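Local coordinates for protein putative transcriptional regulator (Streptomyces coelicolor, PDB 2HXI) that probably binds cis-regulatory DNA and regulates transcription as a member of the TetR family, at residues E32-A37 against S64-H69; A39-A44 against R53-S58; V192-A197 against A204-A209. One frame throughout, in Å; residues are numbered along the deposited sequence.

Interaction 1: residues E32-A37 against S64-H69; sequences EQILDA and SSLYRH
In the probable DNA-binding region, built as a TetR-type helix-turn-helix, Ile34 of helix 31-43 inserts its branched side chain between Leu66 and His69, where helix 63-66 gives way to a turn. The nearest CA pair, Ile34 and Leu66, is 8.2 Å apart, so the 138 Å² buried here is side-chain contact, with no hydrogen bond crossing it. The Ile34 CD1 methyl stands over the centre of one face of the His69 ring, 3.4 Å from the centroid and 10° off the ring normal, a nearly perpendicular CH-pi contact. Ile34 CG1 lies anti to the carbonyl carbon and CD1 extends onward from it (chi2 169°), which carries the methyl far enough out to meet the ring. Leu66 approaches differently: it slides past Ile34 in the opposite direction, and its CD2 touches Ile34 CD1 at 3.8 Å and CG2 at 4.1 Å. By its place in the predicted helix-turn-helix, helix 63-66 probably serves as the recognition helix, as in TetR relatives, and the contact packs helix 31-43 against its C-terminal end. A type I turn from Leu66 to His69, closed by His69 N to Leu66 O at 2.9 Å, brings both side chains to the same isoleucine. With an alanine here in place of His69, the flat face beneath Ile34 CD1 would be gone, which would probably open a gap beside that methyl. Leu55 of helix 52-58 packs against both Ile34 and Leu66, while Arg28, in the loop before helix 31-43, touches His69.

Interaction 2: residues A39-A44 against R53-S58; sequences AELLLA and RKLAAS
Leu41 projects from helix 31-43 onto helix 52-58 and meets three of its residues, Lys54, Leu55 and Ser58. The local axes approach to 10.8 Å, with 123° between their N-to-C directions, and the closest CA pair is Leu41 with Leu55. Leu41 accounts for over half of the 179 Å² buried between the two segments.

The close-packed part gathers round one methyl. Leu41 CD1 lies 3.9 Å from Leu55 CA and at the same distance from Leu55 CD1, so it presses on both the backbone and the branch of that leucine. On the Ser58 side the same methyl is 3.7 Å from OG and 4.0 Å from CB. Ser58 OG sits between its backbone N and carbonyl carbon (chi1 86°), a torsion that turns it back to its own helix, where it donates a hydrogen bond to Leu55 O over 2.7 Å. The C=O...OG angle is 128°, and the donor is tilted somewhat out of the carbonyl plane.

The other methyl has a looser partner. Leu41 CD2 meets Lys54 CE at 4.1 Å, the lysine chain running extended across it at a slant, with carbon touching carbon. Lys54 is partly exposed and Ser58 exposed, whereas Leu55 is buried and continues inward onto Ile34, Ala37 and Leu66 and onto Leu76 of helix 73-88. The contact thus joins the first helix of the probable DNA-binding region to the first helix of the predicted helix-turn-helix.

No hydrogen bond links the two segments, so the pairing rests on van der Waals contact, chiefly leucine against leucine, with Ser58 OG already engaged by Leu55 O.

Interaction 3: residues V192-A197 against A204-A209; sequences VAVLGA and ALSHFA
Val194 and Ala209 meet through their side chains, the alanine methyl forming a bump that fits the hollow between the two branches of the valine. Ala209 CB lies 3.5 Å from Val194 CG1, 3.6 Å from CG2 and 3.3 Å from CB; the separations to CB and CG1 are unusually short for carbon pairs, and their exact values are doubtful. Val194 CG2 lies anti to the backbone N, which points it at Leu205, where it rests 3.8 Å from CG. The leucine crosses the valine at a slant and brings CD2 to 4.1 Å from Val194 CA and to 4.4 Å from Ala197 CB. A type I turn, Val192 to Leu195, overlaps a type II turn, Val194 to Ala197, and this folding presents Val194 and Ala197 together to helix 203-208. The contact packs a looped segment of the C-terminal region on a short helix, beside the dimer interface: Glu138 of the second subunit accepts hydrogen bonds from Ala204 N and Leu205 N, and Arg134 of the second subunit hydrogen-bonds through NE to Ala193 O. Within the subunit the two segments share no hydrogen bond, so shape and apolar burial hold them together, while polar bonds tie both to the partner subunit.

Overall arrangement
Interactions 1 and 2 form one packing unit, their centres about 11 Å apart. Both use helix 31-43, and interaction 2 is nested inside the loop closed by interaction 1, because residues 39-58 lie between segments 32-37 and 64-69. They touch through Leu55, whose CD2 lies 3.8 Å from Leu66 CD1, consistent with one shared apolar core of the probable DNA-binding region. Interaction 3 comes later in the chain, in the C-terminal region. Its centre is about 52 Å from that of interaction 1 and about 46 Å from that of interaction 2, with nearest atoms about 40 Å and about 30 Å apart. The probable DNA-binding region and the contact beside the dimer interface are thus spatially separate.

Interaction 1: residues E32-A37 against S64-H69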
loop_
_atom_site.group_PDB
_atom_site.type_symbol
_atom_site.label_atom_id
_atom_site.label_comp_id
_atom_site.label_asym_id
_atom_site.label_seq_id
_atom_site.Cartn_x
_atom_site.Cartn_y
_atom_site.Cartn_z
ATOM N N GLU B 32 1.317 -9.564 27.058
ATOM C CA GLU B 32 2.362 -10.119 26.173
ATOM C C GLU B 32 2.120 -11.584 25.732
ATOM O O GLU B 32 2.148 -11.882 24.542
ATOM C CB GLU B 32 3.776 -9.887 26.737
ATOM C CG GLU B 32 4.229 -8.394 26.729
ATOM C CD GLU B 32 3.590 -7.513 27.843
ATOM O OE1 GLU B 32 2.912 -8.059 28.763
ATOM O OE2 GLU B 32 3.792 -6.260 27.791
ATOM N N GLN B 33 1.836 -12.481 26.673
ATOM C CA GLN B 33 1.472 -13.863 26.360
ATOM C C GLN B 33 0.204 -14.040 25.483
ATOM O O GLN B 33 0.151 -14.894 24.583
ATOM C CB GLN B 33 1.359 -14.676 27.649
ATOM C CG GLN B 33 2.701 -14.895 28.318
ATOM C CD GLN B 33 2.532 -15.509 29.638
ATOM O OE1 GLN B 33 1.811 -14.973 30.495
ATOM N NE2 GLN B 33 3.144 -16.681 29.825
ATOM N N ILE B 34 -0.837 -13.286 25.809
ATOM C CA ILE B 34 -2.050 -13.250 25.015
ATOM C C ILE B 34 -1.724 -12.844 23.553
ATOM O O ILE B 34 -2.160 -13.503 22.602
ATOM C CB ILE B 34 -3.088 -12.282 25.661
ATOM C CG1 ILE B 34 -3.482 -12.808 27.084
ATOM C CG2 ILE B 34 -4.299 -12.131 24.780
ATOM C CD1 ILE B 34 -4.308 -11.741 27.925
ATOM N N LEU B 35 -0.945 -11.765 23.405
ATOM C CA LEU B 35 -0.616 -11.231 22.068
ATOM C C LEU B 35 0.183 -12.248 21.238
ATOM O O LEU B 35 -0.072 -12.399 20.024
ATOM C CB LEU B 35 0.203 -9.953 22.261
ATOM C CG LEU B 35 -0.634 -8.854 22.894
ATOM C CD1 LEU B 35 0.313 -7.701 23.247
ATOM C CD2 LEU B 35 -1.725 -8.400 22.064
ATOM N N ASP B 36 1.127 -12.917 21.873
ATOM C CA ASP B 36 1.915 -13.962 21.244
ATOM C C ASP B 36 1.082 -15.200 20.865
ATOM O O ASP B 36 1.299 -15.829 19.811
ATOM C CB ASP B 36 3.097 -14.355 22.129
ATOM C CG ASP B 36 4.285 -13.373 22.033
ATOM O OD1 ASP B 36 4.281 -12.410 21.211
ATOM O OD2 ASP B 36 5.219 -13.559 22.840
ATOM N N ALA B 37 0.120 -15.561 21.708
ATOM C CA ALA B 37 -0.784 -16.660 21.317
ATOM C C ALA B 37 -1.584 -16.251 20.097
ATOM O O ALA B 37 -1.814 -17.039 19.151
ATOM C CB ALA B 37 -1.717 -17.023 22.485
ATOM N N SER B 64 -14.879 -12.539 27.736
ATOM C CA SER B 64 -15.047 -11.391 28.634
ATOM C C SER B 64 -13.740 -11.087 29.414
ATOM O O SER B 64 -13.388 -9.936 29.638
ATOM C CB SER B 64 -16.231 -11.629 29.568
ATOM O OG SER B 64 -15.930 -12.813 30.292
ATOM N N SER B 65 -12.976 -12.109 29.775
ATOM C CA SER B 65 -11.712 -11.921 30.503
ATOM C C SER B 65 -10.619 -11.304 29.669
ATOM O O SER B 65 -9.756 -10.588 30.185
ATOM C CB SER B 65 -11.206 -13.244 31.021
ATOM O OG SER B 65 -12.086 -13.714 32.021
ATOM N N LEU B 66 -10.629 -11.603 28.371
ATOM C CA LEU B 66 -9.594 -11.083 27.502
ATOM C C LEU B 66 -9.730 -9.620 27.324
ATOM O O LEU B 66 -8.706 -8.956 27.148
ATOM C CB LEU B 66 -9.660 -11.684 26.099
ATOM C CG LEU B 66 -9.022 -13.057 26.085
ATOM C CD1 LEU B 66 -8.941 -13.383 24.583
ATOM C CD2 LEU B 66 -7.666 -13.093 26.842
ATOM N N TYR B 67 -10.981 -9.144 27.296
ATOM C CA TYR B 67 -11.230 -7.717 27.064
ATOM C C TYR B 67 -10.897 -6.813 28.212
ATOM O O TYR B 67 -11.026 -5.589 28.105
ATOM C CB TYR B 67 -12.632 -7.498 26.598
ATOM C CG TYR B 67 -12.610 -7.606 25.105
ATOM C CD1 TYR B 67 -11.602 -6.917 24.347
ATOM C CD2 TYR B 67 -13.530 -8.410 24.445
ATOM C CE1 TYR B 67 -11.566 -7.013 22.940
ATOM C CE2 TYR B 67 -13.518 -8.523 23.059
ATOM C CZ TYR B 67 -12.541 -7.835 22.294
ATOM O OH TYR B 67 -12.552 -7.949 20.896
ATOM N N ARG B 68 -10.431 -7.409 29.299
ATOM C CA ARG B 68 -9.798 -6.622 30.362
ATOM C C ARG B 68 -8.462 -6.098 29.869
ATOM O O ARG B 68 -7.904 -5.148 30.426
ATOM C CB ARG B 68 -9.578 -7.485 31.598
ATOM C CG ARG B 68 -10.859 -7.783 32.360
ATOM C CD ARG B 68 -10.508 -8.274 33.724
ATOM N NE ARG B 68 -9.901 -7.218 34.558
ATOM C CZ ARG B 68 -9.472 -7.428 35.786
ATOM N NH1 ARG B 68 -9.601 -8.654 36.295
ATOM N NH2 ARG B 68 -8.929 -6.432 36.500
ATOM N N HIS B 69 -7.943 -6.728 28.828
ATOM C CA HIS B 69 -6.604 -6.391 28.330
ATOM C C HIS B 69 -6.566 -5.392 27.171
ATOM O O HIS B 69 -5.535 -4.713 26.966
ATOM C CB HIS B 69 -5.894 -7.642 27.903
ATOM C CG HIS B 69 -5.399 -8.455 29.040
ATOM N ND1 HIS B 69 -6.162 -9.429 29.643
ATOM C CD2 HIS B 69 -4.220 -8.428 29.703
ATOM C CE1 HIS B 69 -5.465 -9.982 30.620
ATOM N NE2 HIS B 69 -4.289 -9.384 30.685
#

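Interaction 2: residues A39-A44 against R53-S58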
loop_
_atom_site.group_PDB
_atom_site.type_symbol
_atom_site.label_atom_id
_atom_site.label_comp_id
_atom_site.label_asym_id
_atom_site.label_seq_id
_atom_site.Cartn_x
_atom_site.Cartn_y
_atom_site.Cartn_z
ATOM N N ALA B 39 -0.795 -14.066 17.778
ATOM C CA ALA B 39 0.088 -14.015 16.577
ATOM C C ALA B 39 0.156 -15.406 15.909
ATOM O O ALA B 39 0.069 -15.547 14.694
ATOM C CB ALA B 39 1.463 -13.552 16.935
ATOM N N GLU B 40 0.295 -16.424 16.733
ATOM C CA GLU B 40 0.434 -17.744 16.192
ATOM C C GLU B 40 -0.871 -18.187 15.597
ATOM O O GLU B 40 -0.905 -18.716 14.489
ATOM C CB GLU B 40 0.933 -18.714 17.242
ATOM C CG GLU B 40 0.871 -20.132 16.652
ATOM C CD GLU B 40 1.721 -21.151 17.382
ATOM O OE1 GLU B 40 2.243 -20.854 18.475
ATOM O OE2 GLU B 40 1.845 -22.260 16.852
ATOM N N LEU B 41 -1.977 -17.939 16.290
ATOM C CA LEU B 41 -3.277 -18.317 15.737
ATOM C C LEU B 41 -3.529 -17.678 14.394
ATOM O O LEU B 41 -4.073 -18.323 13.488
ATOM C CB LEU B 41 -4.450 -18.010 16.706
ATOM C CG LEU B 41 -4.368 -18.899 17.936
ATOM C CD1 LEU B 41 -5.366 -18.393 18.975
ATOM C CD2 LEU B 41 -4.684 -20.374 17.584
ATOM N N LEU B 42 -3.120 -16.401 14.262
ATOM C CA LEU B 42 -3.258 -15.664 13.034
ATOM C C LEU B 42 -2.407 -16.174 11.854
ATOM O O LEU B 42 -2.787 -15.949 10.698
ATOM C CB LEU B 42 -3.023 -14.174 13.284
ATOM C CG LEU B 42 -4.224 -13.442 13.902
ATOM C CD1 LEU B 42 -3.775 -12.243 14.766
ATOM C CD2 LEU B 42 -5.302 -12.932 12.907
ATOM N N LEU B 43 -1.276 -16.805 12.141
ATOM C CA LEU B 43 -0.476 -17.450 11.109
ATOM C C LEU B 43 -1.381 -18.394 10.343
ATOM O O LEU B 43 -1.954 -18.017 9.310
ATOM C CB LEU B 43 0.679 -18.223 11.715
ATOM C CG LEU B 43 1.971 -17.457 11.823
ATOM C CD1 LEU B 43 3.095 -18.391 12.189
ATOM C CD2 LEU B 43 2.322 -16.748 10.522
ATOM N N ALA B 44 -1.568 -19.592 10.902
ATOM C CA ALA B 44 -2.291 -20.656 10.219
ATOM C C ALA B 44 -3.758 -20.357 10.335
ATOM O O ALA B 44 -4.348 -20.522 11.405
ATOM C CB ALA B 44 -1.963 -22.015 10.815
ATOM N N ARG B 53 -13.148 -15.200 20.467
ATOM C CA ARG B 53 -13.623 -16.472 21.048
ATOM C C ARG B 53 -12.572 -17.577 20.970
ATOM O O ARG B 53 -12.281 -18.203 21.997
ATOM C CB ARG B 53 -14.916 -16.904 20.325
ATOM C CG ARG B 53 -15.526 -18.205 20.932
ATOM C CD ARG B 53 -16.752 -18.666 20.057
ATOM N NE ARG B 53 -16.450 -18.701 18.596
ATOM C CZ ARG B 53 -15.777 -19.652 17.925
ATOM N NH1 ARG B 53 -15.320 -20.743 18.500
ATOM N NH2 ARG B 53 -15.550 -19.515 16.620
ATOM N N LYS B 54 -11.999 -17.787 19.778
ATOM C CA LYS B 54 -10.940 -18.815 19.582
ATOM C C LYS B 54 -9.689 -18.510 20.393
ATOM O O LYS B 54 -9.108 -19.392 21.051
ATOM C CB LYS B 54 -10.604 -19.010 18.094
ATOM C CG LYS B 54 -9.469 -20.132 17.887
ATOM C CD LYS B 54 -9.120 -20.332 16.370
ATOM C CE LYS B 54 -8.266 -21.620 16.108
ATOM N NZ LYS B 54 -7.539 -21.631 14.745
ATOM N N LEU B 55 -9.297 -17.217 20.408
ATOM C CA LEU B 55 -8.137 -16.828 21.180
ATOM C C LEU B 55 -8.380 -17.152 22.657
ATOM O O LEU B 55 -7.532 -17.743 23.334
ATOM C CB LEU B 55 -7.863 -15.303 21.022
ATOM C CG LEU B 55 -6.691 -14.791 21.858
ATOM C CD1 LEU B 55 -5.350 -15.459 21.534
ATOM C CD2 LEU B 55 -6.591 -13.224 21.599
ATOM N N ALA B 56 -9.577 -16.817 23.166
ATOM C CA ALA B 56 -9.858 -17.045 24.602
ATOM C C ALA B 56 -9.786 -18.540 24.966
ATOM O O ALA B 56 -9.257 -18.934 26.014
ATOM C CB ALA B 56 -11.250 -16.477 24.951
ATOM N N ALA B 57 -10.360 -19.321 24.082
ATOM C CA ALA B 57 -10.449 -20.759 24.218
ATOM C C ALA B 57 -9.060 -21.386 24.231
ATOM O O ALA B 57 -8.805 -22.267 25.006
ATOM C CB ALA B 57 -11.226 -21.309 23.073
ATOM N N SER B 58 -8.154 -20.872 23.410
ATOM C CA SER B 58 -6.773 -21.355 23.389
ATOM C C SER B 58 -6.035 -21.050 24.703
ATOM O O SER B 58 -5.050 -21.738 25.070
ATOM C CB SER B 58 -6.092 -20.716 22.163
ATOM O OG SER B 58 -5.564 -19.434 22.477
#

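Interaction 3: residues V192-A197 against A204-A209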
loop_
_atom_site.group_PDB
_atom_site.type_symbol
_atom_site.label_atom_id
_atom_site.label_comp_id
_atom_site.label_asym_id
_atom_site.label_seq_id
_atom_site.Cartn_x
_atom_site.Cartn_y
_atom_site.Cartn_z
ATOM N N VAL B 192 -5.687 -9.312 -19.641
ATOM C CA VAL B 192 -4.747 -8.198 -19.671
ATOM C C VAL B 192 -5.282 -7.034 -20.548
ATOM O O VAL B 192 -5.915 -7.285 -21.600
ATOM C CB VAL B 192 -3.300 -8.650 -20.113
ATOM C CG1 VAL B 192 -3.295 -9.188 -21.490
ATOM C CG2 VAL B 192 -2.356 -7.506 -20.038
ATOM N N ALA B 193 -5.019 -5.783 -20.115
ATOM C CA ALA B 193 -5.553 -4.567 -20.785
ATOM C C ALA B 193 -5.266 -4.525 -22.306
ATOM O O ALA B 193 -6.154 -4.180 -23.113
ATOM C CB ALA B 193 -4.993 -3.294 -20.103
ATOM N N VAL B 194 -4.051 -4.891 -22.725
ATOM C CA VAL B 194 -3.702 -4.720 -24.138
ATOM C C VAL B 194 -4.492 -5.616 -25.113
ATOM O O VAL B 194 -4.628 -5.284 -26.312
ATOM C CB VAL B 194 -2.201 -4.956 -24.402
ATOM C CG1 VAL B 194 -1.805 -6.483 -24.245
ATOM C CG2 VAL B 194 -1.875 -4.410 -25.799
ATOM N N LEU B 195 -5.033 -6.718 -24.582
ATOM C CA LEU B 195 -5.658 -7.726 -25.457
ATOM C C LEU B 195 -6.912 -7.115 -26.032
ATOM O O LEU B 195 -7.876 -6.888 -25.298
ATOM C CB LEU B 195 -5.960 -9.019 -24.720
ATOM C CG LEU B 195 -4.825 -9.816 -24.180
ATOM C CD1 LEU B 195 -5.494 -11.014 -23.502
ATOM C CD2 LEU B 195 -3.857 -10.269 -25.256
ATOM N N GLY B 196 -6.882 -6.811 -27.330
ATOM C CA GLY B 196 -8.020 -6.243 -28.019
ATOM C C GLY B 196 -7.836 -4.740 -28.265
ATOM O O GLY B 196 -8.581 -4.142 -28.996
ATOM N N ALA B 197 -6.797 -4.140 -27.682
ATOM C CA ALA B 197 -6.499 -2.702 -27.882
ATOM C C ALA B 197 -6.145 -2.376 -29.307
ATOM O O ALA B 197 -5.353 -3.090 -29.942
ATOM C CB ALA B 197 -5.320 -2.284 -26.947
ATOM N N ALA B 204 2.009 2.866 -27.724
ATOM C CA ALA B 204 2.985 2.515 -26.704
ATOM C C ALA B 204 2.589 1.200 -26.029
ATOM O O ALA B 204 3.395 0.327 -25.809
ATOM C CB ALA B 204 3.121 3.675 -25.661
ATOM N N LEU B 205 1.312 1.087 -25.718
ATOM C CA LEU B 205 0.838 -0.103 -25.026
ATOM C C LEU B 205 1.091 -1.338 -25.893
ATOM O O LEU B 205 1.616 -2.335 -25.396
ATOM C CB LEU B 205 -0.661 0.067 -24.686
ATOM C CG LEU B 205 -1.300 -1.116 -23.906
ATOM C CD1 LEU B 205 -0.596 -1.453 -22.574
ATOM C CD2 LEU B 205 -2.782 -0.725 -23.671
ATOM N N SER B 206 0.716 -1.248 -27.158
ATOM C CA SER B 206 0.905 -2.351 -28.103
ATOM C C SER B 206 2.403 -2.713 -28.236
ATOM O O SER B 206 2.774 -3.895 -28.293
ATOM C CB SER B 206 0.248 -1.943 -29.450
ATOM O OG SER B 206 -1.212 -1.971 -29.312
ATOM N N HIS B 207 3.263 -1.702 -28.240
ATOM C CA HIS B 207 4.719 -1.858 -28.403
ATOM C C HIS B 207 5.285 -2.627 -27.208
ATOM O O HIS B 207 6.105 -3.534 -27.384
ATOM C CB HIS B 207 5.394 -0.489 -28.499
ATOM C CG HIS B 207 6.889 -0.554 -28.549
ATOM N ND1 HIS B 207 7.581 -1.047 -29.645
ATOM C CD2 HIS B 207 7.824 -0.254 -27.614
ATOM C CE1 HIS B 207 8.882 -1.018 -29.386
ATOM N NE2 HIS B 207 9.057 -0.528 -28.172
ATOM N N PHE B 208 4.865 -2.258 -25.994
ATOM C CA PHE B 208 5.419 -2.804 -24.716
ATOM C C PHE B 208 4.642 -3.944 -24.069
ATOM O O PHE B 208 5.184 -4.731 -23.317
ATOM C CB PHE B 208 5.513 -1.708 -23.649
ATOM C CG PHE B 208 6.548 -0.655 -23.954
ATOM C CD1 PHE B 208 7.886 -0.999 -23.984
ATOM C CD2 PHE B 208 6.172 0.668 -24.177
ATOM C CE1 PHE B 208 8.850 -0.049 -24.263
ATOM C CE2 PHE B 208 7.111 1.661 -24.467
ATOM C CZ PHE B 208 8.513 1.269 -24.487
ATOM N N ALA B 209 3.341 -4.010 -24.302
ATOM C CA ALA B 209 2.519 -4.783 -23.345
ATOM C C ALA B 209 2.917 -6.304 -23.180
ATOM O O ALA B 209 2.789 -6.873 -22.102
ATOM C CB ALA B 209 1.016 -4.593 -23.633
#